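PDB 4WIA: putative flagella-related protein H from Methanocaldococcus jannaschii DSM 2661, which probably binds ATP and magnesium as a component of the archaellum, with a suggested regulatory role in the assembly of this archaeal motility filament. Local coordinates for residues S57-S62 with L91-Y96; I124-I129 with K157-T162. All coordinates share one frame; numbering follows the deposited sequence.

Interaction 1 (S57-S62 with L91-Y96); sequences SVTYVS and LYIPVY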
ATOM      1  N   SER A  57       0.871  -4.096  12.299  1.00 38.80           N
ATOM      2  CA  SER A  57       1.593  -3.486  13.377  1.00 38.08           C
ATOM      3  C   SER A  57       2.623  -4.490  13.874  1.00 37.64           C
ATOM      4  O   SER A  57       2.413  -5.667  13.749  1.00 38.39           O
ATOM      5  CB  SER A  57       0.658  -3.110  14.502  1.00 39.18           C
ATOM      6  OG  SER A  57      -0.117  -4.231  14.941  1.00 39.14           O
ATOM      7  N   VAL A  58       3.752  -3.998  14.382  1.00 37.10           N
ATOM      8  CA  VAL A  58       4.817  -4.833  14.811  1.00 36.79           C
ATOM      9  C   VAL A  58       5.332  -4.369  16.182  1.00 39.34           C
ATOM     10  O   VAL A  58       5.492  -3.169  16.410  1.00 38.43           O
ATOM     11  CB  VAL A  58       5.970  -4.774  13.795  1.00 37.79           C
ATOM     12  CG1 VAL A  58       7.149  -5.592  14.281  1.00 39.73           C
ATOM     13  CG2 VAL A  58       5.522  -5.301  12.447  1.00 40.45           C
ATOM     14  N   THR A  59       5.642  -5.327  17.048  1.00 38.20           N
ATOM     15  CA  THR A  59       6.470  -5.105  18.184  1.00 39.38           C
ATOM     16  C   THR A  59       7.826  -5.739  17.937  1.00 39.29           C
ATOM     17  O   THR A  59       7.909  -6.930  17.572  1.00 42.44           O
ATOM     18  CB  THR A  59       5.883  -5.761  19.446  1.00 41.37           C
ATOM     19  OG1 THR A  59       4.675  -5.087  19.789  1.00 41.96           O
ATOM     20  CG2 THR A  59       6.854  -5.643  20.663  1.00 41.84           C
ATOM     21  N   TYR A  60       8.895  -4.976  18.165  1.00 37.78           N
ATOM     22  CA  TYR A  60      10.233  -5.513  17.995  1.00 38.02           C
ATOM     23  C   TYR A  60      10.977  -5.395  19.316  1.00 39.28           C
ATOM     24  O   TYR A  60      11.266  -4.294  19.737  1.00 43.63           O
ATOM     25  CB  TYR A  60      10.939  -4.764  16.864  1.00 39.02           C
ATOM     26  CG  TYR A  60      12.190  -5.436  16.298  1.00 37.03           C
ATOM     27  CD1 TYR A  60      13.279  -5.700  17.087  1.00 38.61           C
ATOM     28  CD2 TYR A  60      12.266  -5.781  14.964  1.00 37.13           C
ATOM     29  CE1 TYR A  60      14.412  -6.312  16.608  1.00 39.99           C
ATOM     30  CE2 TYR A  60      13.412  -6.378  14.442  1.00 35.41           C
ATOM     31  CZ  TYR A  60      14.474  -6.641  15.242  1.00 40.37           C
ATOM     32  OH  TYR A  60      15.637  -7.237  14.777  1.00 41.67           O
ATOM     33  N   VAL A  61      11.331  -6.532  19.926  1.00 38.41           N
ATOM     34  CA  VAL A  61      12.035  -6.571  21.166  1.00 40.85           C
ATOM     35  C   VAL A  61      13.465  -6.981  20.842  1.00 43.22           C
ATOM     36  O   VAL A  61      13.688  -8.082  20.372  1.00 45.94           O
ATOM     37  CB  VAL A  61      11.422  -7.609  22.123  1.00 44.40           C
ATOM     38  CG1 VAL A  61      12.152  -7.642  23.485  1.00 44.98           C
ATOM     39  CG2 VAL A  61       9.946  -7.351  22.329  1.00 43.25           C
ATOM     40  N   SER A  62      14.415  -6.099  21.131  1.00 43.85           N
ATOM     41  CA  SER A  62      15.815  -6.302  20.841  1.00 44.89           C
ATOM     42  C   SER A  62      16.655  -6.382  22.150  1.00 46.98           C
ATOM     43  O   SER A  62      16.620  -5.478  22.950  1.00 47.86           O
ATOM     44  CB  SER A  62      16.358  -5.111  20.036  1.00 43.26           C
ATOM     45  OG  SER A  62      17.754  -5.230  19.819  1.00 43.71           O
ATOM     46  N   LEU A  91       6.262  -0.677  17.721  1.00 40.22           N
ATOM     47  CA  LEU A  91       6.610  -0.522  19.094  1.00 38.41           C
ATOM     48  C   LEU A  91       7.927  -1.223  19.257  1.00 39.63           C
ATOM     49  O   LEU A  91       8.049  -2.448  19.076  1.00 40.24           O
ATOM     50  CB  LEU A  91       5.551  -1.211  19.978  1.00 39.93           C
ATOM     51  CG  LEU A  91       5.809  -1.386  21.450  1.00 39.62           C
ATOM     52  CD1 LEU A  91       5.929  -0.013  22.137  1.00 38.52           C
ATOM     53  CD2 LEU A  91       4.722  -2.238  22.088  1.00 39.87           C
ATOM     54  N   TYR A  92       8.942  -0.435  19.581  1.00 41.46           N
ATOM     55  CA  TYR A  92      10.302  -0.917  19.683  1.00 41.38           C
ATOM     56  C   TYR A  92      10.718  -0.990  21.160  1.00 43.52           C
ATOM     57  O   TYR A  92      10.627  -0.022  21.865  1.00 45.03           O
ATOM     58  CB  TYR A  92      11.268   0.013  18.909  1.00 39.89           C
ATOM     59  CG  TYR A  92      12.657  -0.541  18.897  1.00 39.13           C
ATOM     60  CD1 TYR A  92      12.975  -1.591  18.080  1.00 36.67           C
ATOM     61  CD2 TYR A  92      13.616  -0.110  19.800  1.00 40.48           C
ATOM     62  CE1 TYR A  92      14.242  -2.154  18.096  1.00 38.07           C
ATOM     63  CE2 TYR A  92      14.904  -0.664  19.831  1.00 42.76           C
ATOM     64  CZ  TYR A  92      15.197  -1.693  18.955  1.00 40.85           C
ATOM     65  OH  TYR A  92      16.452  -2.261  18.968  1.00 44.63           O
ATOM     66  N   ILE A  93      11.205  -2.155  21.600  1.00 45.24           N
ATOM     67  CA  ILE A  93      11.490  -2.407  23.004  1.00 43.57           C
ATOM     68  C   ILE A  93      12.949  -2.804  23.201  1.00 44.27           C
ATOM     69  O   ILE A  93      13.325  -3.981  23.000  1.00 44.01           O
ATOM     70  CB  ILE A  93      10.636  -3.557  23.501  1.00 43.49           C
ATOM     71  CG1 ILE A  93       9.153  -3.269  23.217  1.00 43.41           C
ATOM     72  CG2 ILE A  93      10.889  -3.790  25.021  1.00 45.64           C
ATOM     73  CD1 ILE A  93       8.576  -2.115  24.015  1.00 44.41           C
ATOM     74  N   PRO A  94      13.781  -1.850  23.559  1.00 44.95           N
ATOM     75  CA  PRO A  94      15.152  -2.227  23.872  1.00 49.53           C
ATOM     76  C   PRO A  94      15.261  -2.871  25.269  1.00 53.07           C
ATOM     77  O   PRO A  94      14.841  -2.257  26.246  1.00 52.52           O
ATOM     78  CB  PRO A  94      15.931  -0.895  23.808  1.00 50.79           C
ATOM     79  CG  PRO A  94      14.899   0.182  23.802  1.00 50.16           C
ATOM     80  CD  PRO A  94      13.549  -0.401  23.539  1.00 47.76           C
ATOM     81  N   VAL A  95      15.874  -4.061  25.348  1.00 51.72           N
ATOM     82  CA  VAL A  95      16.145  -4.684  26.632  1.00 55.34           C
ATOM     83  C   VAL A  95      17.468  -4.144  27.231  1.00 58.88           C
ATOM     84  O   VAL A  95      18.541  -4.764  27.094  1.00 59.37           O
ATOM     85  CB  VAL A  95      16.182  -6.204  26.473  1.00 54.79           C
ATOM     86  CG1 VAL A  95      16.343  -6.870  27.850  1.00 57.66           C
ATOM     87  CG2 VAL A  95      14.899  -6.680  25.798  1.00 51.56           C
ATOM     88  N   TYR A  96      17.396  -2.980  27.866  1.00 61.96           N
ATOM     89  CA  TYR A  96      18.626  -2.240  28.310  1.00 68.76           C
ATOM     90  C   TYR A  96      19.632  -3.044  29.099  1.00 69.94           C
ATOM     91  O   TYR A  96      20.838  -2.911  28.887  1.00 75.28           O
ATOM     92  CB  TYR A  96      18.263  -0.987  29.110  1.00 68.81           C
ATOM     93  CG  TYR A  96      17.429  -0.022  28.303  1.00 71.65           C
ATOM     94  CD1 TYR A  96      17.986   0.641  27.209  1.00 72.36           C
ATOM     95  CD2 TYR A  96      16.058   0.179  28.584  1.00 72.67           C
ATOM     96  CE1 TYR A  96      17.228   1.499  26.421  1.00 70.68           C
ATOM     97  CE2 TYR A  96      15.289   1.040  27.805  1.00 71.94           C
ATOM     98  CZ  TYR A  96      15.885   1.693  26.722  1.00 71.88           C
ATOM     99  OH  TYR A  96      15.154   2.562  25.951  1.00 68.07           O
TER

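Interaction 2 (I124-I129 with K157-T162); sequences IIFDSI and KIIICT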
ATOM      1  N   ILE A 124       4.989 -10.027  16.667  1.00 36.56           N
ATOM      2  CA  ILE A 124       5.912  -9.753  17.749  1.00 39.09           C
ATOM      3  C   ILE A 124       7.229 -10.434  17.519  1.00 39.19           C
ATOM      4  O   ILE A 124       7.291 -11.643  17.357  1.00 40.24           O
ATOM      5  CB  ILE A 124       5.320 -10.224  19.101  1.00 40.90           C
ATOM      6  CG1 ILE A 124       3.941  -9.564  19.335  1.00 40.60           C
ATOM      7  CG2 ILE A 124       6.252  -9.883  20.240  1.00 43.72           C
ATOM      8  CD1 ILE A 124       2.777 -10.400  18.882  1.00 41.72           C
ATOM      9  N   ILE A 125       8.312  -9.655  17.566  1.00 40.52           N
ATOM     10  CA  ILE A 125       9.631 -10.180  17.245  1.00 39.34           C
ATOM     11  C   ILE A 125      10.520 -10.159  18.507  1.00 40.90           C
ATOM     12  O   ILE A 125      10.648  -9.099  19.088  1.00 41.12           O
ATOM     13  CB  ILE A 125      10.240  -9.303  16.151  1.00 37.16           C
ATOM     14  CG1 ILE A 125       9.410  -9.435  14.870  1.00 38.43           C
ATOM     15  CG2 ILE A 125      11.671  -9.698  15.866  1.00 39.67           C
ATOM     16  CD1 ILE A 125       9.774  -8.535  13.707  1.00 37.52           C
ATOM     17  N   PHE A 126      11.200 -11.279  18.835  1.00 37.26           N
ATOM     18  CA  PHE A 126      12.200 -11.289  19.860  1.00 40.53           C
ATOM     19  C   PHE A 126      13.563 -11.586  19.263  1.00 42.34           C
ATOM     20  O   PHE A 126      13.833 -12.705  18.863  1.00 42.28           O
ATOM     21  CB  PHE A 126      11.894 -12.334  20.947  1.00 42.73           C
ATOM     22  CG  PHE A 126      10.559 -12.120  21.597  1.00 42.60           C
ATOM     23  CD1 PHE A 126      10.427 -11.211  22.592  1.00 43.81           C
ATOM     24  CD2 PHE A 126       9.431 -12.729  21.119  1.00 44.37           C
ATOM     25  CE1 PHE A 126       9.209 -10.939  23.186  1.00 43.23           C
ATOM     26  CE2 PHE A 126       8.202 -12.446  21.684  1.00 45.52           C
ATOM     27  CZ  PHE A 126       8.099 -11.529  22.717  1.00 42.38           C
ATOM     28  N   ASP A 127      14.428 -10.577  19.235  1.00 41.13           N
ATOM     29  CA  ASP A 127      15.750 -10.740  18.695  1.00 43.36           C
ATOM     30  C   ASP A 127      16.725 -10.269  19.776  1.00 44.97           C
ATOM     31  O   ASP A 127      17.094  -9.097  19.760  1.00 42.68           O
ATOM     32  CB  ASP A 127      15.851  -9.863  17.430  1.00 41.87           C
ATOM     33  CG  ASP A 127      17.225  -9.906  16.790  1.00 43.03           C
ATOM     34  OD1 ASP A 127      17.914 -10.929  17.000  1.00 43.48           O
ATOM     35  OD2 ASP A 127      17.599  -8.939  16.070  1.00 40.30           O
ATOM     36  N   SER A 128      17.153 -11.106  20.728  1.00 47.69           N
ATOM     37  CA  SER A 128      17.244 -12.552  20.680  1.00 48.60           C
ATOM     38  C   SER A 128      16.438 -13.191  21.813  1.00 52.04           C
ATOM     39  O   SER A 128      16.555 -12.791  22.984  1.00 55.17           O
ATOM     40  CB  SER A 128      18.730 -12.875  20.882  1.00 51.08           C
ATOM     41  OG  SER A 128      18.994 -14.198  21.339  1.00 54.37           O
ATOM     42  N   ILE A 129      15.658 -14.207  21.483  1.00 51.44           N
ATOM     43  CA  ILE A 129      14.994 -14.975  22.500  1.00 53.10           C
ATOM     44  C   ILE A 129      16.024 -15.864  23.207  1.00 56.39           C
ATOM     45  O   ILE A 129      15.924 -16.069  24.415  1.00 58.88           O
ATOM     46  CB  ILE A 129      13.817 -15.788  21.961  1.00 50.20           C
ATOM     47  CG1 ILE A 129      12.838 -16.134  23.068  1.00 54.95           C
ATOM     48  CG2 ILE A 129      14.302 -17.081  21.355  1.00 52.79           C
ATOM     49  CD1 ILE A 129      12.195 -14.956  23.764  1.00 56.97           C
ATOM     50  N   LYS A 157      -1.953 -14.031  15.844  1.00 51.62           N
ATOM     51  CA  LYS A 157      -0.730 -13.275  15.849  1.00 49.42           C
ATOM     52  C   LYS A 157       0.408 -14.089  15.272  1.00 42.88           C
ATOM     53  O   LYS A 157       0.359 -15.308  15.217  1.00 45.93           O
ATOM     54  CB  LYS A 157      -0.302 -12.906  17.281  1.00 48.96           C
ATOM     55  CG  LYS A 157      -1.363 -12.424  18.245  1.00 52.54           C
ATOM     56  CD  LYS A 157      -1.678 -10.986  17.969  1.00 51.00           C
ATOM     57  CE  LYS A 157      -2.686 -10.453  18.951  1.00 47.32           C
ATOM     58  NZ  LYS A 157      -2.640  -9.026  18.649  1.00 51.26           N
ATOM     59  N   ILE A 158       1.458 -13.379  14.940  1.00 38.82           N
ATOM     60  CA  ILE A 158       2.657 -13.987  14.473  1.00 39.78           C
ATOM     61  C   ILE A 158       3.791 -13.669  15.419  1.00 38.40           C
ATOM     62  O   ILE A 158       3.943 -12.542  15.779  1.00 39.94           O
ATOM     63  CB  ILE A 158       3.007 -13.446  13.066  1.00 37.86           C
ATOM     64  CG1 ILE A 158       1.990 -13.992  12.075  1.00 39.10           C
ATOM     65  CG2 ILE A 158       4.415 -13.870  12.665  1.00 35.70           C
ATOM     66  CD1 ILE A 158       1.893 -13.214  10.774  1.00 37.85           C
ATOM     67  N   ILE A 159       4.588 -14.673  15.779  1.00 39.93           N
ATOM     68  CA  ILE A 159       5.758 -14.450  16.602  1.00 41.26           C
ATOM     69  C   ILE A 159       7.030 -14.914  15.922  1.00 39.26           C
ATOM     70  O   ILE A 159       7.071 -15.963  15.320  1.00 40.73           O
ATOM     71  CB  ILE A 159       5.603 -15.127  17.985  1.00 43.97           C
ATOM     72  CG1 ILE A 159       4.523 -14.403  18.754  1.00 42.19           C
ATOM     73  CG2 ILE A 159       6.895 -15.073  18.784  1.00 46.90           C
ATOM     74  CD1 ILE A 159       4.145 -15.044  20.060  1.00 44.86           C
ATOM     75  N   ILE A 160       8.088 -14.124  16.056  1.00 38.87           N
ATOM     76  CA  ILE A 160       9.311 -14.421  15.397  1.00 40.96           C
ATOM     77  C   ILE A 160      10.421 -14.268  16.417  1.00 41.32           C
ATOM     78  O   ILE A 160      10.555 -13.196  16.952  1.00 42.34           O
ATOM     79  CB  ILE A 160       9.546 -13.396  14.213  1.00 38.17           C
ATOM     80  CG1 ILE A 160       8.369 -13.403  13.246  1.00 37.37           C
ATOM     81  CG2 ILE A 160      10.813 -13.741  13.476  1.00 39.78           C
ATOM     82  CD1 ILE A 160       8.445 -12.387  12.094  1.00 37.15           C
ATOM     83  N   CYS A 161      11.252 -15.301  16.613  1.00 42.26           N
ATOM     84  CA  CYS A 161      12.406 -15.212  17.492  1.00 44.12           C
ATOM     85  C   CYS A 161      13.690 -15.587  16.787  1.00 45.24           C
ATOM     86  O   CYS A 161      13.725 -16.469  15.935  1.00 44.07           O
ATOM     87  CB  CYS A 161      12.284 -16.173  18.650  1.00 49.84           C
ATOM     88  SG  CYS A 161      10.771 -16.128  19.629  1.00 50.87           S
ATOM     89  N   THR A 162      14.780 -14.951  17.187  1.00 48.39           N
ATOM     90  CA  THR A 162      16.084 -15.445  16.806  1.00 48.58           C
ATOM     91  C   THR A 162      16.717 -16.248  17.959  1.00 49.70           C
ATOM     92  O   THR A 162      16.540 -15.925  19.120  1.00 47.06           O
ATOM     93  CB  THR A 162      17.003 -14.315  16.380  1.00 47.09           C
ATOM     94  OG1 THR A 162      17.300 -13.500  17.501  1.00 45.65           O
ATOM     95  CG2 THR A 162      16.316 -13.439  15.303  1.00 47.77           C
TER

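Interaction 1 (S57-S62 with L91-Y96)
Strand 58-62 and strand 90-94, the latter outermost on this side of the sheet within the chain, form a parallel pair in which Thr59, Tyr60, Val61 and Ser62 stand beside Leu91, Tyr92, Ile93 and Pro94. Bonds alternate: Val58 O receives Leu91 N, Leu91 O receives Tyr60 N, Tyr60 O receives Ile93 N and Ile93 O receives Ser62 N. The last, Val95 N to Ser62 O at 2.9 Å, is almost straight (177°) and holds the N-cap residue of the helix that follows.

Tyr60 and Tyr92 share one face with Ser62 and Pro94. Both tyrosines have CG anti to the backbone N (chi1 -164° and -175°), which lays the rings side by side and obliquely, Tyr60 CD1 to Tyr92 CE1 3.8 Å. The Tyr92 hydroxyl reaches Ser62 CB, 3.0 Å from OH, and bonds Leu65 O; that of Tyr60 bonds Asp127 OD2. In this P-loop NTPase fold, Tyr60 packs on helix 40-53, which follows the Walker A loop, and lies near Ser41, a magnesium ligand by similarity; Tyr92 packs on helix 67-76, where Phe70 stacks on its ring. On the other face, Thr59 OG1 comes within 3.7 Å of Leu91 CD2, although its hydrogen bond goes to Phe118 O. Val61 meets Ile93 CB through CG2 at 4.0 Å and Val95 CG2 through CG1 at 3.7 Å.

Interaction 2 (I124-I129 with K157-T162)
The Phe126 ring receives Ile159 CG2 at its edge, near the ring plane and 4.1 Å from CE2, while Cys161 SG approaches obliquely, 3.9 Å from CD2; the ring of Phe149, from helix 142-153, meets it with planes about 20° apart. The second flat group is the Asp127 carboxylate. Thr162 OG1 donates to OD1 from the anti side, 2.7 Å away and 21° out of the carboxylate plane, and OD2 bonds the hydroxyl of Ser41. Having CG anti to the backbone N (chi1 178°) turns OD1 toward Thr162 and OD2 toward Ser41.

A run of hydrophobic residues ending in aspartate on a central parallel strand is consistent with a Walker B motif, here beside Ser41 of the P-loop. The peptide bond from Asp127 to Ser128 is cis. Beyond it Ser128 caps the next helix through Ala131 N, and Ile129 N makes a weak bond to Thr162 O. Ile129 CG2 packs tightly on Cys161 CB, 3.5 Å away. Upstream, the strands pair in parallel: Ile124 and Phe126 bond through both N and O to residues 158-162. Opposite the phenylalanine face, Ile125 CG1 lies 4.0 Å from Ile160 CB, and Ile125 also packs on helix 40-53.

In the fold
After a short N-terminal part with strands 6-7 and 24-25, the chain builds strand 29-33, the Walker A loop and helix 40-53, then enters strand 58-62. Because neighbouring parallel strands need a crossover connection, interaction 1 closes a mostly helical excursion that returns as strand 90-94. Three more helices lead to strand 123-127, and interaction 2 closes the next excursion, through helices 129-134 and 142-153, at strand 158-163. The two closures run in series, neither nested nor crossed. In the sheet, strands 58-62 and 123-127 join them directly, with probable hydrogen bonds from Ile125 to Thr59 and Val61. The parallel strands follow the order 90-94, 58-62, 123-127, 158-163, 29-33, 182-191.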